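Succinate-semialdehyde dehydrogenase (Streptococcus pyogenes MGAS1882, PDB 4OGD) probably catalyses the oxidation of succinic semialdehyde to succinate, using NADP+ as its cofactor. Local coordinates at residues L34-W39 with K119-V124; A50-V55 with P144-G149; A92-Y95 with E101-M104; T106-E109 with Q114-Y117; I138-A143 with G435-E440. One frame throughout, in Å; residues are numbered along the deposited sequence.

Contact 1 (L34-W39 with K119-V124); sequences LLYKKW and KQSTGV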
# COMPACT_ATOMS: atom_id res chain seq x y z
N LEU A 34 14.78 0.32 -19.25
CA LEU A 34 15.54 -0.70 -19.95
C LEU A 34 16.34 -1.56 -18.97
O LEU A 34 16.49 -2.77 -19.17
CB LEU A 34 16.46 -0.08 -21.00
CG LEU A 34 15.73 0.59 -22.18
CD1 LEU A 34 16.73 1.22 -23.14
CD2 LEU A 34 14.83 -0.38 -22.91
N LEU A 35 16.82 -0.95 -17.89
CA LEU A 35 17.56 -1.69 -16.87
C LEU A 35 16.62 -2.63 -16.13
O LEU A 35 16.98 -3.78 -15.84
CB LEU A 35 18.29 -0.74 -15.92
CG LEU A 35 19.20 -1.37 -14.85
CD1 LEU A 35 20.29 -2.21 -15.51
CD2 LEU A 35 19.83 -0.30 -13.99
N TYR A 36 15.41 -2.16 -15.82
CA TYR A 36 14.40 -3.04 -15.24
C TYR A 36 14.18 -4.26 -16.13
O TYR A 36 14.16 -5.40 -15.65
CB TYR A 36 13.07 -2.29 -15.03
CG TYR A 36 11.91 -3.25 -15.04
CD1 TYR A 36 11.65 -4.05 -13.94
CD2 TYR A 36 11.10 -3.39 -16.17
CE1 TYR A 36 10.60 -4.96 -13.94
CE2 TYR A 36 10.06 -4.31 -16.18
CZ TYR A 36 9.81 -5.08 -15.06
OH TYR A 36 8.78 -6.00 -15.05
N LYS A 37 14.02 -4.03 -17.44
CA LYS A 37 13.77 -5.13 -18.37
C LYS A 37 14.97 -6.08 -18.47
O LYS A 37 14.80 -7.30 -18.55
CB LYS A 37 13.42 -4.59 -19.76
CG LYS A 37 12.05 -3.95 -19.87
CD LYS A 37 10.93 -4.99 -19.80
CE LYS A 37 9.58 -4.38 -20.16
NZ LYS A 37 8.48 -5.42 -20.19
N LYS A 38 16.17 -5.52 -18.48
CA LYS A 38 17.39 -6.33 -18.49
C LYS A 38 17.48 -7.26 -17.28
O LYS A 38 17.81 -8.43 -17.41
CB LYS A 38 18.63 -5.43 -18.58
CG LYS A 38 19.96 -6.17 -18.39
CD LYS A 38 21.13 -5.23 -18.58
CE LYS A 38 22.45 -5.94 -18.31
NZ LYS A 38 23.59 -5.05 -18.67
N TRP A 39 17.17 -6.72 -16.11
CA TRP A 39 17.24 -7.51 -14.89
C TRP A 39 16.12 -8.55 -14.80
O TRP A 39 16.25 -9.54 -14.08
CB TRP A 39 17.22 -6.58 -13.67
CG TRP A 39 18.52 -5.85 -13.43
CD1 TRP A 39 19.75 -6.15 -13.95
CD2 TRP A 39 18.70 -4.70 -12.60
NE1 TRP A 39 20.69 -5.24 -13.48
CE2 TRP A 39 20.06 -4.34 -12.65
CE3 TRP A 39 17.83 -3.92 -11.82
CZ2 TRP A 39 20.58 -3.25 -11.95
CZ3 TRP A 39 18.35 -2.84 -11.12
CH2 TRP A 39 19.71 -2.52 -11.18
N LYS A 119 8.34 -13.54 -5.86
CA LYS A 119 8.50 -12.13 -5.51
C LYS A 119 9.34 -11.50 -6.59
O LYS A 119 10.54 -11.74 -6.68
CB LYS A 119 9.14 -11.97 -4.13
CG LYS A 119 8.22 -12.39 -3.00
CD LYS A 119 8.95 -12.48 -1.67
CE LYS A 119 7.98 -12.87 -0.56
NZ LYS A 119 8.67 -13.12 0.74
N GLN A 120 8.69 -10.70 -7.44
CA GLN A 120 9.35 -10.22 -8.64
C GLN A 120 9.43 -8.70 -8.68
O GLN A 120 8.63 -8.01 -8.03
CB GLN A 120 8.59 -10.73 -9.88
CG GLN A 120 8.58 -12.25 -9.98
CD GLN A 120 7.93 -12.74 -11.24
OE1 GLN A 120 6.79 -12.38 -11.53
NE2 GLN A 120 8.65 -13.54 -12.02
N SER A 121 10.41 -8.19 -9.42
CA SER A 121 10.49 -6.75 -9.64
C SER A 121 9.29 -6.27 -10.44
O SER A 121 8.63 -7.06 -11.13
CB SER A 121 11.77 -6.39 -10.38
OG SER A 121 11.78 -7.01 -11.66
N THR A 122 9.02 -4.98 -10.36
CA THR A 122 7.90 -4.38 -11.07
C THR A 122 8.29 -3.28 -12.04
O THR A 122 7.63 -3.10 -13.06
CB THR A 122 6.84 -3.86 -10.09
OG1 THR A 122 7.45 -3.03 -9.10
CG2 THR A 122 6.16 -5.03 -9.40
N GLY A 123 9.35 -2.54 -11.74
CA GLY A 123 9.74 -1.43 -12.61
C GLY A 123 10.52 -0.33 -11.93
O GLY A 123 11.25 -0.58 -10.97
N VAL A 124 10.38 0.90 -12.43
CA VAL A 124 11.12 2.04 -11.89
C VAL A 124 10.37 2.63 -10.70
O VAL A 124 9.16 2.86 -10.77
CB VAL A 124 11.35 3.12 -12.96
CG1 VAL A 124 12.20 4.27 -12.40
CG2 VAL A 124 12.00 2.51 -14.20
O HOH W 1 14.08 -6.16 -12.94
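Helix residues 34-39 pass alongside the chain where it runs from strand 113-120 toward strand 124-128, with Y36 and G123 facing each other at a CA-CA distance of 5.6 Å. Y36 supplies the helix side of the contact. Its ring lies against the backbone of T122 and G123: CA of G123 stands over one face, 3.8 Å from the ring centroid and 25° off its normal, a CH-pi contact, and CE1 of Y36 reaches C of T122 at 3.4 Å. S121 comes to the ring edge instead, its OG 3.3 Å from CE1 of Y36. A chi1 of 62° turns that OG toward the helix, where it also meets a water at 2.8 Å. The same water lies 2.8 Å from O of Y36, bridging helix backbone and serine side chain. G123 has a phi of 155°, a backbone shape at which a CB would run into the carbonyl O of T122. The phenol OH continues past T122 to a hydrogen bond with E408 of the second subunit. OD1 of N150 accepts from N of T122 and N of G123, fixing the connection against which helix 22-41 packs, between strand 113-120 of the antiparallel sheet and strand 124-128 of a mixed sheet.

Contact 2 (A50-V55 with P144-G149); sequences AQLHQV and PNFIVG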
# COMPACT_ATOMS: atom_id res chain seq x y z
N ALA A 50 26.72 -8.22 -4.79
CA ALA A 50 28.11 -7.82 -4.63
C ALA A 50 28.25 -6.30 -4.70
O ALA A 50 29.04 -5.71 -3.96
CB ALA A 50 28.98 -8.48 -5.70
N GLN A 51 27.52 -5.68 -5.61
CA GLN A 51 27.57 -4.23 -5.76
C GLN A 51 27.05 -3.51 -4.52
O GLN A 51 27.59 -2.49 -4.11
CB GLN A 51 26.81 -3.80 -7.02
CG GLN A 51 27.54 -4.18 -8.31
CD GLN A 51 26.60 -4.34 -9.49
OE1 GLN A 51 25.43 -3.99 -9.40
NE2 GLN A 51 27.11 -4.89 -10.59
N LEU A 52 25.99 -4.05 -3.91
CA LEU A 52 25.45 -3.46 -2.68
C LEU A 52 26.42 -3.61 -1.50
O LEU A 52 26.58 -2.69 -0.70
CB LEU A 52 24.07 -4.04 -2.36
CG LEU A 52 23.29 -3.34 -1.24
CD1 LEU A 52 23.13 -1.85 -1.52
CD2 LEU A 52 21.93 -4.01 -1.06
N HIS A 53 27.07 -4.76 -1.39
CA HIS A 53 28.15 -4.89 -0.43
C HIS A 53 29.26 -3.87 -0.70
O HIS A 53 29.86 -3.35 0.25
CB HIS A 53 28.71 -6.32 -0.45
CG HIS A 53 27.88 -7.31 0.31
ND1 HIS A 53 27.51 -7.11 1.62
CD2 HIS A 53 27.37 -8.51 -0.06
CE1 HIS A 53 26.80 -8.15 2.03
NE2 HIS A 53 26.70 -9.01 1.03
N GLN A 54 29.54 -3.57 -1.97
CA GLN A 54 30.61 -2.63 -2.31
C GLN A 54 30.19 -1.21 -1.96
O GLN A 54 31.02 -0.37 -1.58
CB GLN A 54 31.01 -2.76 -3.79
CG GLN A 54 32.23 -1.89 -4.20
CD GLN A 54 33.51 -2.21 -3.42
OE1 GLN A 54 33.64 -3.29 -2.84
NE2 GLN A 54 34.44 -1.28 -3.40
N VAL A 55 28.89 -0.92 -2.06
CA VAL A 55 28.38 0.36 -1.60
C VAL A 55 28.71 0.54 -0.12
O VAL A 55 29.23 1.58 0.29
CB VAL A 55 26.86 0.51 -1.84
CG1 VAL A 55 26.33 1.72 -1.08
CG2 VAL A 55 26.56 0.64 -3.31
N PRO A 144 16.64 -2.34 -0.58
CA PRO A 144 15.74 -3.44 -0.97
C PRO A 144 15.29 -3.40 -2.44
O PRO A 144 15.18 -4.44 -3.08
CB PRO A 144 14.54 -3.27 -0.03
CG PRO A 144 14.56 -1.81 0.33
CD PRO A 144 16.02 -1.47 0.43
N ASN A 145 15.03 -2.22 -2.97
CA ASN A 145 14.62 -2.15 -4.36
C ASN A 145 15.72 -2.56 -5.34
O ASN A 145 15.45 -3.21 -6.35
CB ASN A 145 14.03 -0.77 -4.70
CG ASN A 145 12.62 -0.60 -4.14
OD1 ASN A 145 11.68 -1.22 -4.63
ND2 ASN A 145 12.48 0.23 -3.11
N PHE A 146 16.95 -2.20 -5.03
CA PHE A 146 18.08 -2.59 -5.87
C PHE A 146 18.21 -4.11 -5.89
O PHE A 146 18.40 -4.72 -6.95
CB PHE A 146 19.35 -1.93 -5.34
CG PHE A 146 20.59 -2.26 -6.13
CD1 PHE A 146 20.68 -1.93 -7.47
CD2 PHE A 146 21.68 -2.86 -5.50
CE1 PHE A 146 21.83 -2.22 -8.20
CE2 PHE A 146 22.83 -3.15 -6.22
CZ PHE A 146 22.90 -2.83 -7.57
N ILE A 147 18.08 -4.73 -4.72
CA ILE A 147 18.15 -6.18 -4.63
C ILE A 147 17.07 -6.90 -5.47
O ILE A 147 17.38 -7.81 -6.23
CB ILE A 147 18.13 -6.66 -3.16
CG1 ILE A 147 19.45 -6.28 -2.47
CG2 ILE A 147 17.90 -8.16 -3.08
CD1 ILE A 147 20.69 -6.85 -3.16
N VAL A 148 15.81 -6.48 -5.36
CA VAL A 148 14.76 -7.14 -6.15
C VAL A 148 14.89 -6.84 -7.64
O VAL A 148 14.48 -7.64 -8.49
CB VAL A 148 13.32 -6.83 -5.66
CG1 VAL A 148 12.87 -5.46 -6.12
CG2 VAL A 148 12.35 -7.89 -6.17
N GLY A 149 15.50 -5.70 -7.97
CA GLY A 149 15.68 -5.32 -9.36
C GLY A 149 14.76 -4.22 -9.86
O GLY A 149 14.43 -4.18 -11.04
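L52 and I147 make the apolar centre of this helix pair, whose short axes approach to 10.7 Å and run nearly antiparallel, at 155°. Among the aliphatic contacts, CD2 of L52 meets the side chain of I147 crosswise, 3.6 Å from CG1 and 3.7 Å from CD1. CB of L52 touches F146 more loosely, 4.1 Å from its CD2. An amide-aromatic contact adjoins them: OE1 of Q51 lies in the ring plane of F146, at the edge, 3.3 Å from CZ, and the amide and ring planes differ by 34°. There the oxygen faces the hydrogen on CZ, which probably gives a weak electrostatic attraction. F146 reaches it because CG is anti to the backbone N (chi1 -180°), carrying the ring across to the opposite helix. Between the two segments the contact is made without hydrogen bonds. Helix 136-148 ends in a Schellman motif, with G149, at a phi of 106°, as its C-prime residue. Around the pair, helix 78-103 contributes A92 against L52 and A99 against I147, while R48, near the start of helix 45-61, donates to O of I147. F142, one turn earlier on helix 136-148, meets the ring of F146, and S180 touches that ring from a loop.

Contact 3 (A92-Y95 with E101-M104); sequences ADYY and EFLM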
# COMPACT_ATOMS: atom_id res chain seq x y z
N ALA A 92 22.73 -1.70 3.82
CA ALA A 92 23.20 -2.24 2.55
C ALA A 92 23.66 -3.69 2.71
O ALA A 92 23.25 -4.58 1.96
CB ALA A 92 24.34 -1.38 2.00
N ASP A 93 24.51 -3.93 3.72
CA ASP A 93 24.98 -5.30 3.96
C ASP A 93 23.82 -6.23 4.30
O ASP A 93 23.78 -7.37 3.85
CB ASP A 93 26.04 -5.34 5.06
CG ASP A 93 27.43 -4.93 4.58
OD1 ASP A 93 27.76 -5.13 3.38
OD2 ASP A 93 28.19 -4.42 5.42
N TYR A 94 22.87 -5.73 5.10
CA TYR A 94 21.69 -6.51 5.48
C TYR A 94 20.93 -7.03 4.26
O TYR A 94 20.69 -8.22 4.13
CB TYR A 94 20.77 -5.67 6.36
CG TYR A 94 19.45 -6.30 6.77
CD1 TYR A 94 18.27 -5.95 6.13
CD2 TYR A 94 19.38 -7.20 7.84
CE1 TYR A 94 17.06 -6.50 6.51
CE2 TYR A 94 18.18 -7.76 8.23
CZ TYR A 94 17.02 -7.40 7.57
OH TYR A 94 15.83 -7.95 7.97
N TYR A 95 20.55 -6.13 3.35
CA TYR A 95 19.72 -6.56 2.23
C TYR A 95 20.49 -7.42 1.23
O TYR A 95 19.93 -8.32 0.61
CB TYR A 95 19.04 -5.36 1.56
CG TYR A 95 17.82 -4.93 2.35
CD1 TYR A 95 16.70 -5.75 2.41
CD2 TYR A 95 17.80 -3.72 3.04
CE1 TYR A 95 15.59 -5.38 3.14
CE2 TYR A 95 16.69 -3.34 3.77
CZ TYR A 95 15.59 -4.17 3.82
OH TYR A 95 14.47 -3.82 4.54
N GLU A 101 17.13 -15.31 0.85
CA GLU A 101 16.02 -15.66 1.72
C GLU A 101 14.77 -14.84 1.40
O GLU A 101 13.65 -15.36 1.37
CB GLU A 101 16.41 -15.45 3.19
CG GLU A 101 15.24 -15.69 4.15
CD GLU A 101 15.57 -15.32 5.58
OE1 GLU A 101 16.77 -15.32 5.94
OE2 GLU A 101 14.63 -15.02 6.35
N PHE A 102 14.97 -13.55 1.17
CA PHE A 102 13.84 -12.64 0.96
C PHE A 102 13.21 -12.80 -0.43
O PHE A 102 12.06 -12.42 -0.63
CB PHE A 102 14.28 -11.19 1.16
CG PHE A 102 14.49 -10.80 2.60
CD1 PHE A 102 14.32 -11.72 3.64
CD2 PHE A 102 14.86 -9.50 2.92
CE1 PHE A 102 14.51 -11.35 4.96
CE2 PHE A 102 15.05 -9.12 4.24
CZ PHE A 102 14.87 -10.05 5.26
N LEU A 103 13.97 -13.36 -1.37
CA LEU A 103 13.49 -13.54 -2.75
C LEU A 103 12.97 -14.95 -3.03
O LEU A 103 12.46 -15.22 -4.12
CB LEU A 103 14.60 -13.20 -3.74
CG LEU A 103 14.87 -11.72 -3.95
CD1 LEU A 103 16.18 -11.50 -4.70
CD2 LEU A 103 13.71 -11.11 -4.72
N MET A 104 13.12 -15.85 -2.06
CA MET A 104 12.68 -17.23 -2.24
C MET A 104 11.20 -17.34 -2.59
O MET A 104 10.37 -16.57 -2.08
CB MET A 104 12.96 -18.01 -0.96
CG MET A 104 12.98 -19.52 -1.13
SD MET A 104 13.33 -20.34 0.44
CE MET A 104 13.81 -18.95 1.46
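The phenol oxygen of Y95, whose ring meets F102, is hydrogen-bonded to O of S439, in the loop after strand 433-434. From this anchored group the contact runs along a single helix, 78-103, joining residues about two turns apart. The CA atoms of Y95 and F102 lie 8.6 Å apart, less than the roughly 10.5 Å that seven residues of a straight alpha-helix would span, which is consistent with a bend toward this side.

F102 enters edge first. Its chi2 of 1° puts the ring plane along the CA-CB bond, with CE2 on the flank turned from CA, where it meets both tyrosines. CE1 of Y95 lies 3.9 Å from CE2 of F102, and OH of Y94 lies 3.6 Å from CZ of F102; both of these tyrosine atoms are close to the plane of the phenylalanine ring. The Y94 and F102 rings stand obliquely, planes 69° apart and centroids 6.0 Å apart. Y94 has CG anti to the backbone N and Y95 has it beside that nitrogen, yet their rings converge: CD1 of Y94 sits 3.7 Å above the plane of Y95, over its centre. P422 touches Y94, F443 adds its ring to F102, and A143 and P144 of helix 136-148 press on Y95.

Between the segments the chemistry is therefore dispersion among three aromatic rings, with a probable small electrostatic gain where the hydroxyl oxygen of Y94 faces the hydrogen-bearing edge of F102; the directional bond is that of the Y95 hydroxyl to O of S439, which ties the Y95 ring to the loop.

Contact 4 (T106-E109 with Q114-Y117); sequences TPLE and QAYY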
# COMPACT_ATOMS: atom_id res chain seq x y z
N THR A 106 7.46 -18.72 -2.37
CA THR A 106 6.67 -19.04 -1.19
C THR A 106 5.58 -20.06 -1.52
O THR A 106 4.61 -19.74 -2.19
CB THR A 106 5.99 -17.77 -0.62
OG1 THR A 106 7.00 -16.83 -0.25
CG2 THR A 106 5.14 -18.11 0.60
N PRO A 107 5.74 -21.30 -1.03
CA PRO A 107 4.69 -22.30 -1.23
C PRO A 107 3.41 -21.92 -0.50
O PRO A 107 3.45 -21.32 0.58
CB PRO A 107 5.28 -23.56 -0.59
CG PRO A 107 6.76 -23.33 -0.57
CD PRO A 107 6.91 -21.86 -0.32
N LEU A 108 2.28 -22.28 -1.11
CA LEU A 108 0.97 -22.01 -0.54
C LEU A 108 0.26 -23.33 -0.27
O LEU A 108 0.18 -24.20 -1.14
CB LEU A 108 0.14 -21.15 -1.49
CG LEU A 108 0.66 -19.74 -1.75
CD1 LEU A 108 0.05 -19.15 -3.01
CD2 LEU A 108 0.35 -18.84 -0.56
N GLU A 109 -0.24 -23.47 0.95
CA GLU A 109 -0.92 -24.68 1.38
C GLU A 109 -2.32 -24.76 0.78
O GLU A 109 -3.18 -23.92 1.05
CB GLU A 109 -0.98 -24.70 2.91
CG GLU A 109 -1.73 -25.88 3.51
CD GLU A 109 -1.93 -25.72 5.01
OE1 GLU A 109 -1.04 -25.14 5.68
OE2 GLU A 109 -2.99 -26.15 5.52
N GLN A 114 -1.29 -27.42 -6.88
CA GLN A 114 0.03 -26.93 -6.50
C GLN A 114 0.01 -25.41 -6.63
O GLN A 114 -0.39 -24.87 -7.66
CB GLN A 114 1.12 -27.51 -7.41
CG GLN A 114 2.52 -26.90 -7.18
CD GLN A 114 3.49 -27.15 -8.33
OE1 GLN A 114 4.42 -26.37 -8.55
NE2 GLN A 114 3.29 -28.24 -9.07
N ALA A 115 0.45 -24.71 -5.58
CA ALA A 115 0.42 -23.25 -5.57
C ALA A 115 1.65 -22.66 -4.89
O ALA A 115 2.13 -23.19 -3.88
CB ALA A 115 -0.85 -22.75 -4.88
N TYR A 116 2.14 -21.56 -5.44
CA TYR A 116 3.19 -20.77 -4.79
C TYR A 116 3.13 -19.35 -5.32
O TYR A 116 2.43 -19.07 -6.29
CB TYR A 116 4.58 -21.37 -5.05
CG TYR A 116 4.95 -21.50 -6.51
CD1 TYR A 116 5.73 -20.53 -7.14
CD2 TYR A 116 4.54 -22.60 -7.26
CE1 TYR A 116 6.08 -20.65 -8.48
CE2 TYR A 116 4.89 -22.73 -8.59
CZ TYR A 116 5.66 -21.75 -9.20
OH TYR A 116 6.00 -21.89 -10.53
N TYR A 117 3.86 -18.44 -4.70
CA TYR A 117 4.01 -17.14 -5.33
C TYR A 117 5.46 -16.70 -5.38
O TYR A 117 6.24 -16.99 -4.48
CB TYR A 117 3.09 -16.07 -4.73
CG TYR A 117 3.42 -15.58 -3.33
CD1 TYR A 117 4.32 -14.54 -3.13
CD2 TYR A 117 2.78 -16.12 -2.22
CE1 TYR A 117 4.60 -14.07 -1.86
CE2 TYR A 117 3.06 -15.64 -0.94
CZ TYR A 117 3.98 -14.62 -0.78
OH TYR A 117 4.27 -14.13 0.48
O HOH W 2 7.79 -15.58 -2.59
O HOH W 3 0.97 -25.99 -3.07
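T106 and Y117 form an antiparallel hydrogen-bonded pair. N of T106 donates to O of Y117 at 3.0 Å, nearly straight at 166° and in the carbonyl plane, and N of Y117 returns a bond of 2.9 Å to O of T106. Two residues on, past the non-hydrogen-bonded pair P107-Y116, N of L108 bonds O of A115 at 2.9 Å, approaching from above the carbonyl plane. On the T106 face the side chains add to this: CB of T106 lies over the Y117 ring, 3.8 Å from its centroid and 18° off the normal, while CD2 of L108 sits at the ring edge, 4.0 Å from CD2 of Y117. The ring folds back over the threonine because its CG lies between the backbone N and the carbonyl carbon (chi1 71°). This is the beta hairpin of strands 106-107 and 113-120, in the antiparallel sheet that projects from the body, as in the oligomerisation arm of aldehyde dehydrogenases. Waters add to the pairing at both ends. One accepts from OG1 of T106 and donates to O of Y117, each at 2.8 Å; another joins O of L108 to N of A115. Strand 448-455 flanks 113-120, pairing I452 with Y116. From the second subunit, P425 packs on L108, L424 on A115 and L441 on Y117.

Contact 5 (I138-A143 with G435-E440); sequences IMRVFA and GRELSE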
# COMPACT_ATOMS: atom_id res chain seq x y z
N ILE A 138 17.51 7.51 2.00
CA ILE A 138 17.70 6.90 0.68
C ILE A 138 17.98 5.41 0.83
O ILE A 138 17.36 4.58 0.15
CB ILE A 138 18.87 7.52 -0.11
CG1 ILE A 138 18.68 9.03 -0.29
CG2 ILE A 138 18.97 6.86 -1.48
CD1 ILE A 138 19.92 9.70 -0.91
N MET A 139 18.90 5.06 1.71
CA MET A 139 19.36 3.68 1.80
C MET A 139 18.22 2.74 2.19
O MET A 139 18.16 1.60 1.72
CB MET A 139 20.54 3.55 2.78
CG MET A 139 21.21 2.17 2.73
SD MET A 139 21.97 1.85 1.13
CE MET A 139 23.54 2.64 1.41
N ARG A 140 17.29 3.23 3.02
CA ARG A 140 16.16 2.42 3.47
C ARG A 140 15.35 1.89 2.30
O ARG A 140 14.78 0.80 2.38
CB ARG A 140 15.23 3.20 4.41
CG ARG A 140 15.79 3.37 5.82
CD ARG A 140 14.72 3.57 6.90
NE ARG A 140 13.58 4.36 6.47
CZ ARG A 140 12.87 5.16 7.28
NH1 ARG A 140 13.20 5.31 8.56
NH2 ARG A 140 11.85 5.84 6.79
N VAL A 141 15.29 2.65 1.21
CA VAL A 141 14.52 2.22 0.05
C VAL A 141 15.38 1.77 -1.12
O VAL A 141 14.97 0.89 -1.87
CB VAL A 141 13.49 3.29 -0.41
CG1 VAL A 141 12.45 3.48 0.66
CG2 VAL A 141 14.17 4.60 -0.73
N PHE A 142 16.57 2.35 -1.29
CA PHE A 142 17.44 1.90 -2.36
C PHE A 142 17.88 0.44 -2.17
O PHE A 142 17.83 -0.35 -3.12
CB PHE A 142 18.67 2.80 -2.52
CG PHE A 142 19.70 2.23 -3.46
CD1 PHE A 142 19.45 2.19 -4.82
CD2 PHE A 142 20.89 1.71 -2.97
CE1 PHE A 142 20.39 1.65 -5.70
CE2 PHE A 142 21.82 1.15 -3.84
CZ PHE A 142 21.57 1.13 -5.19
N ALA A 143 18.32 0.09 -0.96
CA ALA A 143 18.86 -1.25 -0.74
C ALA A 143 17.88 -2.37 -1.12
O ALA A 143 18.23 -3.25 -1.92
CB ALA A 143 19.37 -1.43 0.71
N GLY A 435 2.57 1.76 5.44
CA GLY A 435 3.66 0.96 4.91
C GLY A 435 4.80 0.90 5.92
O GLY A 435 4.80 1.62 6.92
N ARG A 436 5.77 0.04 5.65
CA ARG A 436 6.89 -0.13 6.56
C ARG A 436 8.17 -0.18 5.75
O ARG A 436 8.19 -0.68 4.62
CB ARG A 436 6.75 -1.43 7.38
CG ARG A 436 5.55 -1.45 8.32
CD ARG A 436 5.79 -0.51 9.50
NE ARG A 436 4.73 -0.46 10.50
CZ ARG A 436 3.68 0.36 10.47
NH1 ARG A 436 3.50 1.20 9.46
NH2 ARG A 436 2.81 0.35 11.47
N GLU A 437 9.24 0.37 6.32
CA GLU A 437 10.57 0.26 5.73
C GLU A 437 11.51 -0.49 6.67
O GLU A 437 11.26 -0.55 7.87
CB GLU A 437 11.12 1.65 5.35
CG GLU A 437 10.37 2.24 4.15
CD GLU A 437 10.82 3.63 3.73
OE1 GLU A 437 11.80 4.18 4.30
OE2 GLU A 437 10.19 4.17 2.80
N LEU A 438 12.57 -1.07 6.11
CA LEU A 438 13.48 -1.95 6.85
C LEU A 438 12.81 -3.27 7.27
O LEU A 438 11.59 -3.43 7.12
CB LEU A 438 14.17 -1.23 8.02
CG LEU A 438 15.03 -0.02 7.62
CD1 LEU A 438 15.61 0.67 8.85
CD2 LEU A 438 16.14 -0.42 6.65
N SER A 439 13.61 -4.20 7.79
CA SER A 439 13.20 -5.59 8.03
C SER A 439 12.72 -6.26 6.74
O SER A 439 12.90 -5.71 5.65
CB SER A 439 12.14 -5.71 9.14
OG SER A 439 10.82 -5.46 8.66
N GLU A 440 12.13 -7.44 6.85
CA GLU A 440 11.60 -8.08 5.65
C GLU A 440 10.32 -7.38 5.20
O GLU A 440 9.96 -7.44 4.03
CB GLU A 440 11.36 -9.58 5.84
CG GLU A 440 11.10 -10.29 4.50
CD GLU A 440 11.01 -11.80 4.63
OE1 GLU A 440 11.07 -12.31 5.77
OE2 GLU A 440 10.88 -12.48 3.58
O HOH W 4 12.55 -0.62 3.26
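A buried salt bridge between R140, on helix 136-148, and E437, in the loop between strands 433-434 and 448-455, ties together parts of the chain almost three hundred residues apart. R140 grips side-on, with two nitrogens on one oxygen: NE lies 2.8 Å from OE1 of E437, with an N-H...O angle of 145°, and NH2 lies 3.0 Å from the same OE1. That oxygen is near the guanidinium plane, but the carboxylate is turned 77° against it; NE meets OE1 nearly along the C-O direction, whereas NH2 comes from above the carboxylate plane. The bend of the arginine at chi3 (-36°) brings NE round to this oxygen. OE2 of E437 is pressed against V141, 3.2 Å from CG1.

The helix belongs to a beta-alpha-beta crossover, leading from strand 124-128 to its parallel neighbour 152-155 in the mixed sheet, and the loop is laid along its side. The aliphatic part of R140 is packed by L438, whose CD1 is 3.6 Å from CD of R140. A water joins the backbones, donating to O of R140 at 2.8 Å and accepting from N of L438 at 2.9 Å.

Second-shell groups hold both partners. NH1 of R140 is bonded to OH of Y136, one turn earlier on the helix, and F426 makes a cation-pi contact with the guanidinium. F426 is also hydrogen-bonded through its backbone to E437, and I91 of helix 78-103 backs L438.

How the contacts relate
Contact 5, about 10 Å from the chain centre, is the innermost and carries the one salt bridge between paired segments; contact 4, about 35 Å out and partly buried, relies on backbone bonds and waters. Contacts 1, 2 and 3 lie between and depend on aromatic and aliphatic packing. Contacts 2 and 5 share helix 136-148, and contact 3 joins this group through H53-D93 and Y95-S439 hydrogen bonds, with centres 9 and 11 Å from those of contacts 2 and 5. Contacts 1 and 4 share strand 113-120 and both reach the second subunit, as contact 5 does through R436. W39 and S121 of contact 1 pack on G149 of contact 2, connecting the arm side to the helical core.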